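Long-range contacts in protein transport protein SEC7 (Saccharomyces cerevisiae, PDB 4OIY), which activates the small GTPase ARF1 at the trans-Golgi network by guanine nucleotide exchange, here represented by its catalytic Sec7 domain: residues S87-L92 / Y138-L143; R93-S98 / R110-F115. All coordinates share one frame; numbering follows the deposited sequence.

How the interactions relate
Following the chain from the N terminus, five helices pass before helix 88-96, whose opening turns (87-92) belong to interaction 1 and whose closing turn, with the residues after it (93-98), belongs to interaction 2. Helix 105-122 then packs back on that closing turn through residues 110-115, so interaction 2 shuts a short loop with eleven residues between its segments. Helix 130-148 follows and meets the opening turns through 138-143, closing a longer loop in which interaction 2 is nested. Helix 88-96 is thus shared by both, and the two contacts touch each other where L92 CD1 meets M112 CE at 3.6 Å. Together they tie three successive helices of the all-helical Sec7 domain into one core.

Interaction 1 of 2, residues S87-L92 / Y138-L143; sequences SIVDAL and YSLIML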
ATOM      1  N   SER A  87      -8.294  -0.858  12.616  1.00 11.83           N
ATOM      2  CA  SER A  87      -7.040  -1.265  13.244  1.00 11.29           C
ATOM      3  C   SER A  87      -5.912  -1.028  12.241  1.00 10.65           C
ATOM      4  O   SER A  87      -6.146  -0.956  11.030  1.00 10.62           O
ATOM      5  CB  SER A  87      -7.059  -2.729  13.656  1.00 11.61           C
ATOM      6  OG  SER A  87      -6.888  -3.583  12.545  1.00 12.08           O
ATOM      7  N   ILE A  88      -4.689  -0.904  12.740  1.00  9.87           N
ATOM      8  CA  ILE A  88      -3.562  -0.720  11.830  1.00  9.81           C
ATOM      9  C   ILE A  88      -3.436  -1.912  10.872  1.00  9.49           C
ATOM     10  O   ILE A  88      -3.037  -1.730   9.710  1.00  9.34           O
ATOM     11  CB  ILE A  88      -2.242  -0.422  12.567  1.00  9.82           C
ATOM     12  CG1 ILE A  88      -1.145  -0.017  11.567  1.00  9.97           C
ATOM     13  CG2 ILE A  88      -1.795  -1.613  13.404  1.00 10.05           C
ATOM     14  CD1 ILE A  88       0.132   0.468  12.217  1.00 10.03           C
ATOM     15  N   VAL A  89      -3.814  -3.112  11.323  1.00  9.44           N
ATOM     16  CA  VAL A  89      -3.799  -4.284  10.435  1.00  9.46           C
ATOM     17  C   VAL A  89      -4.839  -4.167   9.315  1.00  9.83           C
ATOM     18  O   VAL A  89      -4.541  -4.459   8.163  1.00  9.51           O
ATOM     19  CB  VAL A  89      -3.974  -5.596  11.228  1.00  9.61           C
ATOM     20  CG1 VAL A  89      -4.280  -6.781  10.307  1.00  9.58           C
ATOM     21  CG2 VAL A  89      -2.729  -5.856  12.052  1.00  9.77           C
ATOM     22  N   ASP A  90      -6.052  -3.743   9.641  1.00 10.37           N
ATOM     23  CA  ASP A  90      -7.076  -3.597   8.617  1.00 11.16           C
ATOM     24  C   ASP A  90      -6.712  -2.505   7.621  1.00 10.55           C
ATOM     25  O   ASP A  90      -6.929  -2.654   6.418  1.00 10.43           O
ATOM     26  CB  ASP A  90      -8.448  -3.383   9.252  1.00 12.57           C
ATOM     27  CG  ASP A  90      -9.078  -4.701   9.719  1.00 13.94           C
ATOM     28  OD1 ASP A  90      -8.668  -5.780   9.231  1.00 16.97           O
ATOM     29  OD2 ASP A  90      -9.976  -4.660  10.566  1.00 16.83           O
ATOM     30  N   ALA A  91      -6.108  -1.429   8.116  1.00 10.10           N
ATOM     31  CA  ALA A  91      -5.619  -0.365   7.240  1.00 10.14           C
ATOM     32  C   ALA A  91      -4.511  -0.863   6.323  1.00 10.05           C
ATOM     33  O   ALA A  91      -4.558  -0.640   5.124  1.00  9.49           O
ATOM     34  CB  ALA A  91      -5.140   0.823   8.056  1.00 10.31           C
ATOM     35  N   LEU A  92      -3.543  -1.571   6.893  1.00 10.17           N
ATOM     36  CA  LEU A  92      -2.452  -2.153   6.109  1.00 10.74           C
ATOM     37  C   LEU A  92      -2.962  -3.145   5.056  1.00 11.10           C
ATOM     38  O   LEU A  92      -2.451  -3.187   3.929  1.00 10.70           O
ATOM     39  CB  LEU A  92      -1.471  -2.859   7.038  1.00 11.16           C
ATOM     40  CG  LEU A  92      -0.067  -3.159   6.523  1.00 11.96           C
ATOM     41  CD1 LEU A  92       0.651  -1.868   6.179  1.00 11.90           C
ATOM     42  CD2 LEU A  92       0.685  -3.940   7.584  1.00 12.33           C
ATOM     43  N   TYR A 138       6.211  -2.485   9.374  1.00  9.08           N
ATOM     44  CA  TYR A 138       7.207  -3.456   8.904  1.00  9.54           C
ATOM     45  C   TYR A 138       7.161  -4.761   9.686  1.00  9.44           C
ATOM     46  O   TYR A 138       7.293  -5.840   9.122  1.00  9.58           O
ATOM     47  CB  TYR A 138       8.630  -2.891   8.971  1.00  9.86           C
ATOM     48  CG  TYR A 138       8.879  -1.860   7.913  1.00 10.36           C
ATOM     49  CD1 TYR A 138       9.325  -2.230   6.649  1.00 10.88           C
ATOM     50  CD2 TYR A 138       8.639  -0.521   8.159  1.00 11.08           C
ATOM     51  CE1 TYR A 138       9.530  -1.282   5.664  1.00 11.45           C
ATOM     52  CE2 TYR A 138       8.852   0.430   7.193  1.00 11.55           C
ATOM     53  CZ  TYR A 138       9.298   0.042   5.944  1.00 11.65           C
ATOM     54  OH  TYR A 138       9.497   0.996   4.981  1.00 13.31           O
ATOM     55  N   SER A 139       6.948  -4.654  10.995  1.00  9.70           N
ATOM     56  CA  SER A 139       6.855  -5.843  11.826  1.00  9.80           C
ATOM     57  C   SER A 139       5.631  -6.672  11.442  1.00  9.65           C
ATOM     58  O   SER A 139       5.680  -7.901  11.455  1.00  9.57           O
ATOM     59  CB  SER A 139       6.804  -5.451  13.300  1.00 10.22           C
ATOM     60  OG  SER A 139       6.756  -6.590  14.119  1.00 11.81           O
ATOM     61  N   LEU A 140       4.543  -5.993  11.092  1.00  9.49           N
ATOM     62  CA  LEU A 140       3.321  -6.663  10.681  1.00  9.52           C
ATOM     63  C   LEU A 140       3.491  -7.327   9.324  1.00  9.77           C
ATOM     64  O   LEU A 140       2.990  -8.424   9.117  1.00  9.56           O
ATOM     65  CB  LEU A 140       2.141  -5.689  10.653  1.00  9.36           C
ATOM     66  CG  LEU A 140       1.674  -5.205  12.029  1.00  9.32           C
ATOM     67  CD1 LEU A 140       0.748  -4.009  11.912  1.00  9.40           C
ATOM     68  CD2 LEU A 140       1.011  -6.339  12.797  1.00  9.24           C
ATOM     69  N   ILE A 141       4.195  -6.673   8.401  1.00 10.25           N
ATOM     70  CA  ILE A 141       4.472  -7.281   7.095  1.00 10.88           C
ATOM     71  C   ILE A 141       5.317  -8.542   7.268  1.00 11.53           C
ATOM     72  O   ILE A 141       5.055  -9.576   6.640  1.00 11.43           O
ATOM     73  CB  ILE A 141       5.179  -6.287   6.148  1.00 11.10           C
ATOM     74  CG1 ILE A 141       4.196  -5.200   5.696  1.00 11.18           C
ATOM     75  CG2 ILE A 141       5.747  -7.009   4.924  1.00 11.11           C
ATOM     76  CD1 ILE A 141       4.858  -3.998   5.072  1.00 11.58           C
ATOM     77  N   MET A 142       6.320  -8.471   8.133  1.00 12.27           N
ATOM     78  CA  MET A 142       7.185  -9.633   8.383  1.00 13.35           C
ATOM     79  C   MET A 142       6.419 -10.776   9.039  1.00 12.77           C
ATOM     80  O   MET A 142       6.612 -11.935   8.699  1.00 12.49           O
ATOM     81  CB  MET A 142       8.370  -9.252   9.262  1.00 15.62           C
ATOM     82  CG  MET A 142       9.278 -10.429   9.555  1.00 17.68           C
ATOM     83  SD  MET A 142      10.812  -9.957  10.349  1.00 21.63           S
ATOM     84  CE  MET A 142      10.325  -9.254  11.903  1.00 21.01           C
ATOM     85  N   LEU A 143       5.552 -10.439   9.987  1.00 11.81           N
ATOM     86  CA  LEU A 143       4.735 -11.439  10.664  1.00 11.78           C
ATOM     87  C   LEU A 143       3.848 -12.123   9.644  1.00 12.03           C
ATOM     88  O   LEU A 143       3.720 -13.347   9.643  1.00 11.73           O
ATOM     89  CB  LEU A 143       3.871 -10.783  11.746  1.00 11.61           C
ATOM     90  CG  LEU A 143       2.868 -11.713  12.428  1.00 11.60           C
ATOM     91  CD1 LEU A 143       3.562 -12.810  13.220  1.00 11.61           C
ATOM     92  CD2 LEU A 143       1.931 -10.926  13.318  1.00 11.60           C
TER
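V89 and L140 bring the two backbones nearest, their CA atoms 7.5 Å apart, where the axes of helix segments 88-92 and 138-143 cross at -73° with a closest approach of 11.0 Å. L140 does most of the touching, for its two methyls and its CB each have a partner. Its CD1 meets CG2 of I88 at 3.8 Å, while CD2 lies 3.8 Å from CG2 of V89, so the forked end of the leucine sits against the branch methyls of two consecutive residues. With CG of L140 anti to its own carbonyl carbon (chi1 -70°), CD1 and CD2 are carried to I88 and V89; CB of L140 is met separately by CD2 of L92 at 3.8 Å. That same L92 methyl reaches CG1 of I141 at 4.2 Å, the two side chains crossing at about a right angle. At the start of helix 88-96, S87 is the N-cap: its OG accepts from the backbone N of D90 at 3.0 Å, and S87 OG also hydrogen-bonds to OE1 of E185 in helix 176-188. F161 of helix 158-164 adds to the packing on L140, and helix 176-188 touches I88 through L182 and V89 through I186. Between the two segments the contact is wholly aliphatic, four of its five touching residues buried; with neither charge nor hydrogen bond to direct it, the crossing of these Sec7-domain helices probably rests on the shape fit of branched aliphatic side chains.

Interaction 2 of 2, residues R93-S98 / R110-F115; sequences RSFLQS and RFMLKF
F95 pushes its ring between F111 and F115, and this is the close-packed part of the contact. The F95 and F115 rings lie nearly parallel, planes at 22°, but are offset so far that little of one ring lies over the other, their centroids 5.4 Å apart. Their nearest atoms are CD2 of F95 and CD1 of F115 at 3.7 Å, and CE2 of F95 also rests 3.8 Å from CB of F115. Because CG of F95 is anti to the backbone N (chi1 -175°), the ring reaches across to helix 105-122, where its CZ meets CD1 at the edge of the F111 ring at 4.2 Å. M112 makes the looser part: its SD stands near the plane of the F95 ring, 4.4 Å from CE2 of F95. The partly exposed L96 brings its CD2 to 4.3 Å from SD of M112. Replacing F95 by alanine is likely to open a gap beside F111 and F115 and cost the F115 ring its near-parallel neighbour. Past the helix end Q97 is exposed to solvent, whereas S98 is partly exposed and its OG donates to O of F95 at 2.6 Å. Around this cluster, F81 and F99 meet F95 edge-to-face, V78 of helix 68-79 touches it, and helix 130-148 packs on L96 through I141 and on M112 and F115 through S137, placing the contact at the centre of the Sec7 domain.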
ATOM      1  N   ARG A  93      -3.960  -3.955   5.416  1.00 11.36           N
ATOM      2  CA  ARG A  93      -4.510  -4.939   4.483  1.00 12.38           C
ATOM      3  C   ARG A  93      -5.150  -4.226   3.296  1.00 12.15           C
ATOM      4  O   ARG A  93      -4.899  -4.577   2.138  1.00 12.16           O
ATOM      5  CB  ARG A  93      -5.530  -5.879   5.157  1.00 13.53           C
ATOM      6  CG  ARG A  93      -5.920  -7.034   4.231  1.00 14.71           C
ATOM      7  CD  ARG A  93      -6.799  -8.128   4.824  1.00 15.80           C
ATOM      8  NE  ARG A  93      -6.279  -8.782   6.032  1.00 16.18           N
ATOM      9  CZ  ARG A  93      -6.593  -8.431   7.276  1.00 16.13           C
ATOM     10  NH1 ARG A  93      -7.404  -7.404   7.505  1.00 16.79           N
ATOM     11  NH2 ARG A  93      -6.081  -9.095   8.300  1.00 16.15           N
ATOM     12  N   SER A  94      -5.961  -3.214   3.583  1.00 11.88           N
ATOM     13  CA  SER A  94      -6.606  -2.426   2.541  1.00 12.32           C
ATOM     14  C   SER A  94      -5.567  -1.793   1.613  1.00 11.37           C
ATOM     15  O   SER A  94      -5.680  -1.859   0.393  1.00 11.98           O
ATOM     16  CB  SER A  94      -7.483  -1.341   3.163  1.00 13.04           C
ATOM     17  OG  SER A  94      -7.978  -0.456   2.173  1.00 15.32           O
ATOM     18  N   PHE A  95      -4.536  -1.218   2.215  1.00 10.48           N
ATOM     19  CA  PHE A  95      -3.491  -0.525   1.474  1.00 10.03           C
ATOM     20  C   PHE A  95      -2.643  -1.481   0.620  1.00 10.02           C
ATOM     21  O   PHE A  95      -2.512  -1.295  -0.592  1.00  9.81           O
ATOM     22  CB  PHE A  95      -2.611   0.232   2.471  1.00  9.77           C
ATOM     23  CG  PHE A  95      -1.554   1.089   1.835  1.00  9.49           C
ATOM     24  CD1 PHE A  95      -1.893   2.069   0.919  1.00  9.72           C
ATOM     25  CD2 PHE A  95      -0.221   0.946   2.197  1.00  9.43           C
ATOM     26  CE1 PHE A  95      -0.914   2.865   0.339  1.00  9.64           C
ATOM     27  CE2 PHE A  95       0.759   1.741   1.634  1.00  9.35           C
ATOM     28  CZ  PHE A  95       0.413   2.706   0.703  1.00  9.58           C
ATOM     29  N   LEU A  96      -2.066  -2.499   1.246  1.00 10.35           N
ATOM     30  CA  LEU A  96      -1.107  -3.364   0.547  1.00 11.13           C
ATOM     31  C   LEU A  96      -1.738  -4.309  -0.463  1.00 11.76           C
ATOM     32  O   LEU A  96      -1.038  -4.836  -1.317  1.00 12.11           O
ATOM     33  CB  LEU A  96      -0.261  -4.165   1.536  1.00 11.60           C
ATOM     34  CG  LEU A  96       0.663  -3.353   2.448  1.00 11.95           C
ATOM     35  CD1 LEU A  96       1.413  -4.289   3.384  1.00 12.44           C
ATOM     36  CD2 LEU A  96       1.641  -2.500   1.653  1.00 12.10           C
ATOM     37  N   GLN A  97      -3.050  -4.521  -0.383  1.00 12.24           N
ATOM     38  CA  GLN A  97      -3.734  -5.362  -1.364  1.00 12.78           C
ATOM     39  C   GLN A  97      -4.145  -4.552  -2.607  1.00 12.40           C
ATOM     40  O   GLN A  97      -4.751  -5.103  -3.545  1.00 13.20           O
ATOM     41  CB  GLN A  97      -4.948  -6.046  -0.715  1.00 13.58           C
ATOM     42  CG  GLN A  97      -4.546  -7.113   0.295  1.00 14.68           C
ATOM     43  CD  GLN A  97      -5.729  -7.852   0.907  1.00 15.47           C
ATOM     44  OE1 GLN A  97      -6.873  -7.400   0.829  1.00 16.58           O
ATOM     45  NE2 GLN A  97      -5.449  -8.995   1.527  1.00 16.30           N
ATOM     46  N   SER A  98      -3.815  -3.256  -2.629  1.00 11.94           N
ATOM     47  CA  SER A  98      -4.150  -2.380  -3.767  1.00 11.78           C
ATOM     48  C   SER A  98      -3.015  -2.150  -4.782  1.00 11.57           C
ATOM     49  O   SER A  98      -3.243  -1.554  -5.836  1.00 11.99           O
ATOM     50  CB  SER A  98      -4.655  -1.023  -3.264  1.00 12.05           C
ATOM     51  OG  SER A  98      -3.611  -0.217  -2.743  1.00 12.76           O
ATOM     52  N   ARG A 110       9.209   5.079   1.490  1.00  9.67           N
ATOM     53  CA  ARG A 110       8.329   6.184   1.078  1.00  9.98           C
ATOM     54  C   ARG A 110       6.852   5.809   1.234  1.00  9.51           C
ATOM     55  O   ARG A 110       6.064   6.583   1.801  1.00  9.20           O
ATOM     56  CB  ARG A 110       8.621   6.614  -0.365  1.00 10.76           C
ATOM     57  CG  ARG A 110       9.981   7.267  -0.570  1.00 11.79           C
ATOM     58  CD  ARG A 110       9.988   8.126  -1.831  1.00 12.54           C
ATOM     59  NE  ARG A 110      10.014   7.369  -3.081  1.00 13.46           N
ATOM     60  CZ  ARG A 110      11.119   6.877  -3.639  1.00 14.16           C
ATOM     61  NH1 ARG A 110      11.041   6.210  -4.777  1.00 14.88           N
ATOM     62  NH2 ARG A 110      12.306   7.039  -3.058  1.00 14.68           N
ATOM     63  N   PHE A 111       6.472   4.634   0.732  1.00  9.34           N
ATOM     64  CA  PHE A 111       5.097   4.143   0.885  1.00  9.21           C
ATOM     65  C   PHE A 111       4.705   4.029   2.354  1.00  8.89           C
ATOM     66  O   PHE A 111       3.624   4.479   2.756  1.00  8.92           O
ATOM     67  CB  PHE A 111       4.919   2.767   0.248  1.00  9.23           C
ATOM     68  CG  PHE A 111       4.872   2.776  -1.250  1.00  9.61           C
ATOM     69  CD1 PHE A 111       3.679   2.993  -1.915  1.00  9.77           C
ATOM     70  CD2 PHE A 111       6.013   2.527  -1.989  1.00 10.09           C
ATOM     71  CE1 PHE A 111       3.627   2.971  -3.291  1.00  9.93           C
ATOM     72  CE2 PHE A 111       5.967   2.499  -3.373  1.00 10.18           C
ATOM     73  CZ  PHE A 111       4.772   2.734  -4.022  1.00 10.15           C
ATOM     74  N   MET A 112       5.565   3.402   3.154  1.00  8.82           N
ATOM     75  CA  MET A 112       5.191   3.054   4.512  1.00  9.14           C
ATOM     76  C   MET A 112       5.174   4.272   5.414  1.00  9.17           C
ATOM     77  O   MET A 112       4.364   4.332   6.339  1.00  8.64           O
ATOM     78  CB  MET A 112       6.082   1.928   5.048  1.00  9.86           C
ATOM     79  CG  MET A 112       6.041   0.674   4.159  1.00 10.26           C
ATOM     80  SD  MET A 112       4.386   0.173   3.605  1.00 11.77           S
ATOM     81  CE  MET A 112       3.698  -0.109   5.214  1.00 11.48           C
ATOM     82  N   LEU A 113       6.033   5.257   5.138  1.00  9.17           N
ATOM     83  CA  LEU A 113       5.984   6.507   5.906  1.00  9.76           C
ATOM     84  C   LEU A 113       4.704   7.279   5.617  1.00  9.35           C
ATOM     85  O   LEU A 113       4.072   7.793   6.544  1.00  9.17           O
ATOM     86  CB  LEU A 113       7.216   7.389   5.675  1.00 10.50           C
ATOM     87  CG  LEU A 113       7.213   8.705   6.466  1.00 11.44           C
ATOM     88  CD1 LEU A 113       7.129   8.473   7.968  1.00 11.83           C
ATOM     89  CD2 LEU A 113       8.446   9.516   6.093  1.00 11.83           C
ATOM     90  N   LYS A 114       4.308   7.351   4.349  1.00  9.13           N
ATOM     91  CA  LYS A 114       3.071   8.040   3.993  1.00  9.13           C
ATOM     92  C   LYS A 114       1.854   7.304   4.549  1.00  8.55           C
ATOM     93  O   LYS A 114       0.922   7.935   5.049  1.00  8.17           O
ATOM     94  CB  LYS A 114       2.947   8.195   2.482  1.00  9.99           C
ATOM     95  CG  LYS A 114       1.702   8.933   2.030  1.00 11.00           C
ATOM     96  CD  LYS A 114       1.632  10.380   2.501  1.00 12.12           C
ATOM     97  CE  LYS A 114       0.340  11.018   2.010  1.00 13.30           C
ATOM     98  NZ  LYS A 114       0.087  12.375   2.557  1.00 14.31           N
ATOM     99  N   PHE A 115       1.858   5.976   4.459  1.00  8.17           N
ATOM    100  CA  PHE A 115       0.815   5.173   5.094  1.00  8.25           C
ATOM    101  C   PHE A 115       0.705   5.505   6.581  1.00  8.30           C
ATOM    102  O   PHE A 115      -0.391   5.763   7.084  1.00  8.17           O
ATOM    103  CB  PHE A 115       1.084   3.681   4.918  1.00  8.29           C
ATOM    104  CG  PHE A 115       0.236   2.816   5.796  1.00  8.20           C
ATOM    105  CD1 PHE A 115      -1.065   2.518   5.427  1.00  8.28           C
ATOM    106  CD2 PHE A 115       0.716   2.341   7.007  1.00  8.14           C
ATOM    107  CE1 PHE A 115      -1.868   1.758   6.242  1.00  8.41           C
ATOM    108  CE2 PHE A 115      -0.092   1.578   7.836  1.00  8.39           C
ATOM    109  CZ  PHE A 115      -1.385   1.290   7.445  1.00  8.37           C
TER